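Local coordinates for protein N-acetylglucosamine-6-phosphate deacetylase (Thermotoga maritima, PDB 1O12) that probably removes the acetyl group from N-acetylglucosamine 6-phosphate, as a metal-dependent hydrolase that binds one divalent metal cation per subunit, at residues M161-L175 with E195-T208. Sequence-based numbering, arbitrary orientation.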
loop_
_atom_site.group_PDB
_atom_site.type_symbol
_atom_site.label_atom_id
_atom_site.label_comp_id
_atom_site.label_asym_id
_atom_site.label_seq_id
_atom_site.Cartn_x
_atom_site.Cartn_y
_atom_site.Cartn_z
HETATM N N MSE A 161 -23.607 1.360 -14.359
HETATM C CA MSE A 161 -22.187 1.451 -14.088
HETATM C C MSE A 161 -21.410 1.180 -15.360
HETATM O O MSE A 161 -21.876 0.472 -16.246
HETATM C CB MSE A 161 -21.808 0.443 -13.012
HETATM C CG MSE A 161 -20.397 0.562 -12.567
HETATM SE SE MSE A 161 -20.006 -0.518 -11.005
HETATM C CE MSE A 161 -20.821 0.564 -9.601
ATOM N N LEU A 162 -20.209 1.714 -15.446
ATOM C CA LEU A 162 -19.425 1.527 -16.647
ATOM C C LEU A 162 -17.959 1.471 -16.300
ATOM O O LEU A 162 -17.457 2.373 -15.638
ATOM C CB LEU A 162 -19.692 2.716 -17.563
ATOM C CG LEU A 162 -19.067 3.043 -18.921
ATOM C CD1 LEU A 162 -17.567 2.778 -18.936
ATOM C CD2 LEU A 162 -19.797 2.283 -19.959
ATOM N N THR A 163 -17.262 0.427 -16.738
ATOM C CA THR A 163 -15.821 0.342 -16.482
ATOM C C THR A 163 -14.999 0.747 -17.720
ATOM O O THR A 163 -15.096 0.121 -18.785
ATOM C CB THR A 163 -15.384 -1.070 -16.060
ATOM O OG1 THR A 163 -15.967 -1.386 -14.802
ATOM C CG2 THR A 163 -13.856 -1.138 -15.928
ATOM N N PHE A 164 -14.173 1.782 -17.556
ATOM C CA PHE A 164 -13.331 2.305 -18.637
ATOM C C PHE A 164 -11.846 2.506 -18.257
ATOM O O PHE A 164 -11.470 2.542 -17.063
ATOM C CB PHE A 164 -13.881 3.647 -19.097
ATOM C CG PHE A 164 -13.533 4.777 -18.171
ATOM C CD1 PHE A 164 -12.567 5.714 -18.533
ATOM C CD2 PHE A 164 -14.126 4.866 -16.906
ATOM C CE1 PHE A 164 -12.196 6.714 -17.657
ATOM C CE2 PHE A 164 -13.757 5.874 -16.007
ATOM C CZ PHE A 164 -12.792 6.799 -16.383
ATOM N N ALA A 165 -11.011 2.647 -19.288
ATOM C CA ALA A 165 -9.584 2.885 -19.095
ATOM C C ALA A 165 -9.323 4.366 -19.409
ATOM O O ALA A 165 -9.352 4.757 -20.554
ATOM C CB ALA A 165 -8.783 1.980 -20.023
ATOM N N PRO A 166 -9.053 5.201 -18.385
ATOM C CA PRO A 166 -8.795 6.650 -18.529
ATOM C C PRO A 166 -7.815 7.129 -19.627
ATOM O O PRO A 166 -7.907 8.270 -20.090
ATOM C CB PRO A 166 -8.307 7.061 -17.141
ATOM C CG PRO A 166 -8.974 6.074 -16.244
ATOM C CD PRO A 166 -8.820 4.776 -16.992
ATOM N N GLU A 167 -6.889 6.273 -20.049
ATOM C CA GLU A 167 -5.927 6.691 -21.065
ATOM C C GLU A 167 -6.427 6.475 -22.501
ATOM O O GLU A 167 -5.833 6.981 -23.464
ATOM C CB GLU A 167 -4.586 5.963 -20.861
ATOM C CG GLU A 167 -4.569 4.533 -21.355
ATOM C CD GLU A 167 -5.165 3.523 -20.382
ATOM O OE1 GLU A 167 -5.908 3.924 -19.445
ATOM O OE2 GLU A 167 -4.892 2.313 -20.575
ATOM N N ILE A 168 -7.519 5.736 -22.645
ATOM C CA ILE A 168 -8.048 5.449 -23.964
ATOM C C ILE A 168 -8.487 6.736 -24.657
ATOM O O ILE A 168 -8.774 7.751 -24.018
ATOM C CB ILE A 168 -9.216 4.408 -23.878
ATOM C CG1 ILE A 168 -9.340 3.655 -25.197
ATOM C CG2 ILE A 168 -10.537 5.097 -23.565
ATOM C CD1 ILE A 168 -10.383 2.499 -25.184
ATOM N N GLU A 169 -8.515 6.701 -25.978
ATOM C CA GLU A 169 -8.914 7.861 -26.767
ATOM C C GLU A 169 -10.362 8.238 -26.487
ATOM O O GLU A 169 -11.238 7.370 -26.456
ATOM C CB GLU A 169 -8.758 7.540 -28.256
ATOM C CG GLU A 169 -9.025 8.708 -29.197
ATOM C CD GLU A 169 -9.386 8.242 -30.598
ATOM O OE1 GLU A 169 -8.754 7.264 -31.080
ATOM O OE2 GLU A 169 -10.296 8.857 -31.208
ATOM N N SER A 170 -10.601 9.531 -26.293
ATOM C CA SER A 170 -11.941 10.070 -26.036
ATOM C C SER A 170 -12.568 9.594 -24.736
ATOM O O SER A 170 -13.785 9.654 -24.554
ATOM C CB SER A 170 -12.885 9.743 -27.203
ATOM O OG SER A 170 -12.526 10.477 -28.356
ATOM N N SER A 171 -11.731 9.136 -23.822
ATOM C CA SER A 171 -12.231 8.660 -22.553
ATOM C C SER A 171 -13.039 9.758 -21.852
ATOM O O SER A 171 -13.948 9.464 -21.082
ATOM C CB SER A 171 -11.062 8.228 -21.675
ATOM O OG SER A 171 -10.258 9.337 -21.336
ATOM N N GLU A 172 -12.712 11.018 -22.137
ATOM C CA GLU A 172 -13.390 12.172 -21.525
ATOM C C GLU A 172 -14.900 12.255 -21.783
ATOM O O GLU A 172 -15.643 12.713 -20.923
ATOM C CB GLU A 172 -12.732 13.490 -21.972
ATOM C CG GLU A 172 -11.336 13.328 -22.575
ATOM C CD GLU A 172 -11.372 13.039 -24.083
ATOM O OE1 GLU A 172 -10.549 12.215 -24.559
ATOM O OE2 GLU A 172 -12.218 13.644 -24.788
ATOM N N LEU A 173 -15.352 11.825 -22.956
ATOM C CA LEU A 173 -16.777 11.859 -23.263
ATOM C C LEU A 173 -17.583 11.072 -22.224
ATOM O O LEU A 173 -18.707 11.443 -21.885
ATOM C CB LEU A 173 -17.049 11.263 -24.656
ATOM C CG LEU A 173 -16.364 11.851 -25.909
ATOM C CD1 LEU A 173 -16.996 11.237 -27.178
ATOM C CD2 LEU A 173 -16.513 13.362 -25.926
ATOM N N LEU A 174 -17.004 9.991 -21.716
ATOM C CA LEU A 174 -17.694 9.154 -20.745
ATOM C C LEU A 174 -18.158 9.955 -19.536
ATOM O O LEU A 174 -19.129 9.595 -18.891
ATOM C CB LEU A 174 -16.799 7.985 -20.310
ATOM C CG LEU A 174 -16.268 7.105 -21.439
ATOM C CD1 LEU A 174 -15.353 6.053 -20.837
ATOM C CD2 LEU A 174 -17.413 6.459 -22.244
ATOM N N LEU A 175 -17.475 11.054 -19.235
ATOM C CA LEU A 175 -17.885 11.865 -18.102
ATOM C C LEU A 175 -19.293 12.394 -18.273
ATOM O O LEU A 175 -19.942 12.800 -17.306
ATOM C CB LEU A 175 -16.946 13.034 -17.919
ATOM C CG LEU A 175 -15.563 12.577 -17.521
ATOM C CD1 LEU A 175 -14.595 13.736 -17.657
ATOM C CD2 LEU A 175 -15.626 12.053 -16.101
ATOM N N GLU A 195 -3.093 10.524 -15.230
ATOM C CA GLU A 195 -4.192 10.322 -16.158
ATOM C C GLU A 195 -5.436 9.897 -15.405
ATOM O O GLU A 195 -6.550 10.291 -15.741
ATOM C CB GLU A 195 -3.827 9.299 -17.220
ATOM C CG GLU A 195 -2.775 9.809 -18.171
ATOM C CD GLU A 195 -2.269 8.732 -19.110
ATOM O OE1 GLU A 195 -1.928 7.617 -18.638
ATOM O OE2 GLU A 195 -2.203 9.018 -20.328
ATOM N N PHE A 196 -5.243 9.101 -14.367
ATOM C CA PHE A 196 -6.363 8.695 -13.549
ATOM C C PHE A 196 -6.863 9.941 -12.822
ATOM O O PHE A 196 -8.068 10.165 -12.734
ATOM C CB PHE A 196 -5.933 7.649 -12.525
ATOM C CG PHE A 196 -6.942 7.416 -11.460
ATOM C CD1 PHE A 196 -7.989 6.540 -11.664
ATOM C CD2 PHE A 196 -6.878 8.121 -10.276
ATOM C CE1 PHE A 196 -8.968 6.370 -10.691
ATOM C CE2 PHE A 196 -7.849 7.965 -9.301
ATOM C CZ PHE A 196 -8.892 7.094 -9.501
HETATM N N MSE A 197 -5.933 10.748 -12.307
HETATM C CA MSE A 197 -6.278 11.976 -11.577
HETATM C C MSE A 197 -7.147 12.966 -12.365
HETATM O O MSE A 197 -7.936 13.733 -11.777
HETATM C CB MSE A 197 -5.011 12.695 -11.113
HETATM C CG MSE A 197 -4.327 12.031 -9.947
HETATM SE SE MSE A 197 -5.391 12.088 -8.270
HETATM C CE MSE A 197 -5.068 13.954 -7.770
ATOM N N LYS A 198 -6.981 12.969 -13.683
ATOM C CA LYS A 198 -7.774 13.849 -14.513
ATOM C C LYS A 198 -9.224 13.456 -14.274
ATOM O O LYS A 198 -10.116 14.309 -14.236
ATOM C CB LYS A 198 -7.425 13.644 -15.986
ATOM C CG LYS A 198 -6.979 14.901 -16.729
ATOM C CD LYS A 198 -5.855 14.571 -17.741
ATOM C CE LYS A 198 -4.523 14.192 -17.047
ATOM N NZ LYS A 198 -3.465 13.661 -17.984
ATOM N N PHE A 199 -9.457 12.158 -14.098
ATOM C CA PHE A 199 -10.805 11.682 -13.863
ATOM C C PHE A 199 -11.227 11.748 -12.415
ATOM O O PHE A 199 -12.399 11.908 -12.125
ATOM C CB PHE A 199 -10.979 10.262 -14.386
ATOM C CG PHE A 199 -11.087 10.189 -15.867
ATOM C CD1 PHE A 199 -9.950 10.195 -16.657
ATOM C CD2 PHE A 199 -12.329 10.150 -16.478
ATOM C CE1 PHE A 199 -10.058 10.163 -18.048
ATOM C CE2 PHE A 199 -12.438 10.121 -17.855
ATOM C CZ PHE A 199 -11.298 10.127 -18.641
ATOM N N TYR A 200 -10.273 11.620 -11.506
ATOM C CA TYR A 200 -10.574 11.687 -10.090
ATOM C C TYR A 200 -11.010 13.092 -9.724
ATOM O O TYR A 200 -11.842 13.273 -8.852
ATOM C CB TYR A 200 -9.346 11.327 -9.276
ATOM C CG TYR A 200 -9.539 11.509 -7.787
ATOM C CD1 TYR A 200 -10.286 10.583 -7.045
ATOM C CD2 TYR A 200 -8.953 12.602 -7.111
ATOM C CE1 TYR A 200 -10.443 10.724 -5.665
ATOM C CE2 TYR A 200 -9.103 12.757 -5.720
ATOM C CZ TYR A 200 -9.844 11.811 -5.010
ATOM O OH TYR A 200 -9.958 11.915 -3.645
ATOM N N LYS A 201 -10.434 14.087 -10.391
ATOM C CA LYS A 201 -10.779 15.475 -10.129
ATOM C C LYS A 201 -12.188 15.771 -10.616
ATOM O O LYS A 201 -12.805 16.735 -10.170
ATOM C CB LYS A 201 -9.824 16.405 -10.853
ATOM C CG LYS A 201 -8.363 16.273 -10.474
ATOM C CD LYS A 201 -7.491 17.029 -11.502
ATOM C CE LYS A 201 -6.031 16.962 -11.115
ATOM N NZ LYS A 201 -5.838 17.439 -9.702
ATOM N N GLU A 202 -12.693 14.949 -11.536
ATOM C CA GLU A 202 -14.037 15.152 -12.076
ATOM C C GLU A 202 -15.084 14.290 -11.387
ATOM O O GLU A 202 -16.237 14.254 -11.809
ATOM C CB GLU A 202 -14.074 14.850 -13.569
ATOM C CG GLU A 202 -13.212 15.745 -14.458
ATOM C CD GLU A 202 -13.544 17.247 -14.364
ATOM O OE1 GLU A 202 -14.732 17.626 -14.211
ATOM O OE2 GLU A 202 -12.594 18.060 -14.474
ATOM N N GLY A 203 -14.675 13.579 -10.338
ATOM C CA GLY A 203 -15.617 12.745 -9.618
ATOM C C GLY A 203 -15.534 11.247 -9.818
ATOM O O GLY A 203 -16.321 10.524 -9.223
ATOM N N VAL A 204 -14.629 10.740 -10.648
ATOM C CA VAL A 204 -14.564 9.285 -10.788
ATOM C C VAL A 204 -13.870 8.774 -9.535
ATOM O O VAL A 204 -12.702 9.109 -9.293
ATOM C CB VAL A 204 -13.748 8.830 -12.044
ATOM C CG1 VAL A 204 -13.710 7.313 -12.106
ATOM C CG2 VAL A 204 -14.376 9.425 -13.350
ATOM N N LYS A 205 -14.561 7.975 -8.728
ATOM C CA LYS A 205 -13.921 7.508 -7.511
ATOM C C LYS A 205 -14.006 6.005 -7.244
ATOM O O LYS A 205 -14.139 5.565 -6.104
ATOM C CB LYS A 205 -14.458 8.311 -6.324
ATOM C CG LYS A 205 -14.188 9.797 -6.440
ATOM C CD LYS A 205 -14.897 10.562 -5.342
ATOM C CE LYS A 205 -14.520 12.045 -5.330
ATOM N NZ LYS A 205 -15.205 12.736 -4.186
ATOM N N ARG A 206 -13.854 5.214 -8.296
ATOM C CA ARG A 206 -13.943 3.781 -8.141
ATOM C C ARG A 206 -12.986 3.012 -9.087
ATOM O O ARG A 206 -12.726 3.440 -10.213
ATOM C CB ARG A 206 -15.413 3.405 -8.388
ATOM C CG ARG A 206 -15.844 1.997 -8.080
ATOM C CD ARG A 206 -17.267 1.842 -8.537
ATOM N NE ARG A 206 -17.857 0.594 -8.110
ATOM C CZ ARG A 206 -17.577 -0.607 -8.614
ATOM N NH1 ARG A 206 -16.692 -0.723 -9.594
ATOM N NH2 ARG A 206 -18.201 -1.694 -8.121
ATOM N N ILE A 207 -12.451 1.887 -8.615
ATOM C CA ILE A 207 -11.575 1.041 -9.431
ATOM C C ILE A 207 -12.147 -0.405 -9.555
ATOM O O ILE A 207 -12.507 -1.029 -8.542
ATOM C CB ILE A 207 -10.171 1.029 -8.853
ATOM C CG1 ILE A 207 -9.574 2.432 -8.996
ATOM C CG2 ILE A 207 -9.311 -0.026 -9.578
ATOM C CD1 ILE A 207 -8.174 2.559 -8.490
ATOM N N THR A 208 -12.253 -0.900 -10.799
ATOM C CA THR A 208 -12.824 -2.222 -11.113
ATOM C C THR A 208 -11.829 -3.361 -10.831
ATOM O O THR A 208 -10.667 -3.315 -11.251
ATOM C CB THR A 208 -13.365 -2.239 -12.615
ATOM O OG1 THR A 208 -14.404 -1.267 -12.734
ATOM C CG2 THR A 208 -13.940 -3.601 -13.027
#
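Phe199 packs against Phe164, Pro166 and Leu175, a worked example of how, in the TIM-barrel fold of the amidohydrolase family, a helix (193-200) meets the end of a strand (159-164) and the turns after it. With CG between its backbone N and carbonyl carbon (chi1 78°), Phe164 brings CE1 over one face of the Phe199 ring, 3.4 Å from Phe199 CE2, the ring planes inclined at 52°. Pro166 CB packs on Phe199 CD1, while Leu175 CD2 bridges Phe199 CD2 and Val204 CG2. At the ring edge sits Ser171 OG, which donates to Pro166 O (2.9 Å) from above the carbonyl plane, tying together two residues that touch Phe199. A serine in place of Phe199 would probably leave Phe164, Pro166 and Leu175 facing a gap and the Ser171 turn without its apolar backing. A Schellman motif, Gly203 at C-prime, ends the helix before strand 206-207. There the Met161 selenium rests over the centre of the Arg206 guanidinium, 3.4 Å from Arg206 CZ; salt bridges to Glu336 and Glu237 hold that group. Thr163, beside the iron ligand Glu127, and Thr208, about 5 Å from the iron, share a 2.6 Å OG1-OG1 hydrogen bond; Thr163 CG2 packs 3.5 Å from Thr208 CB.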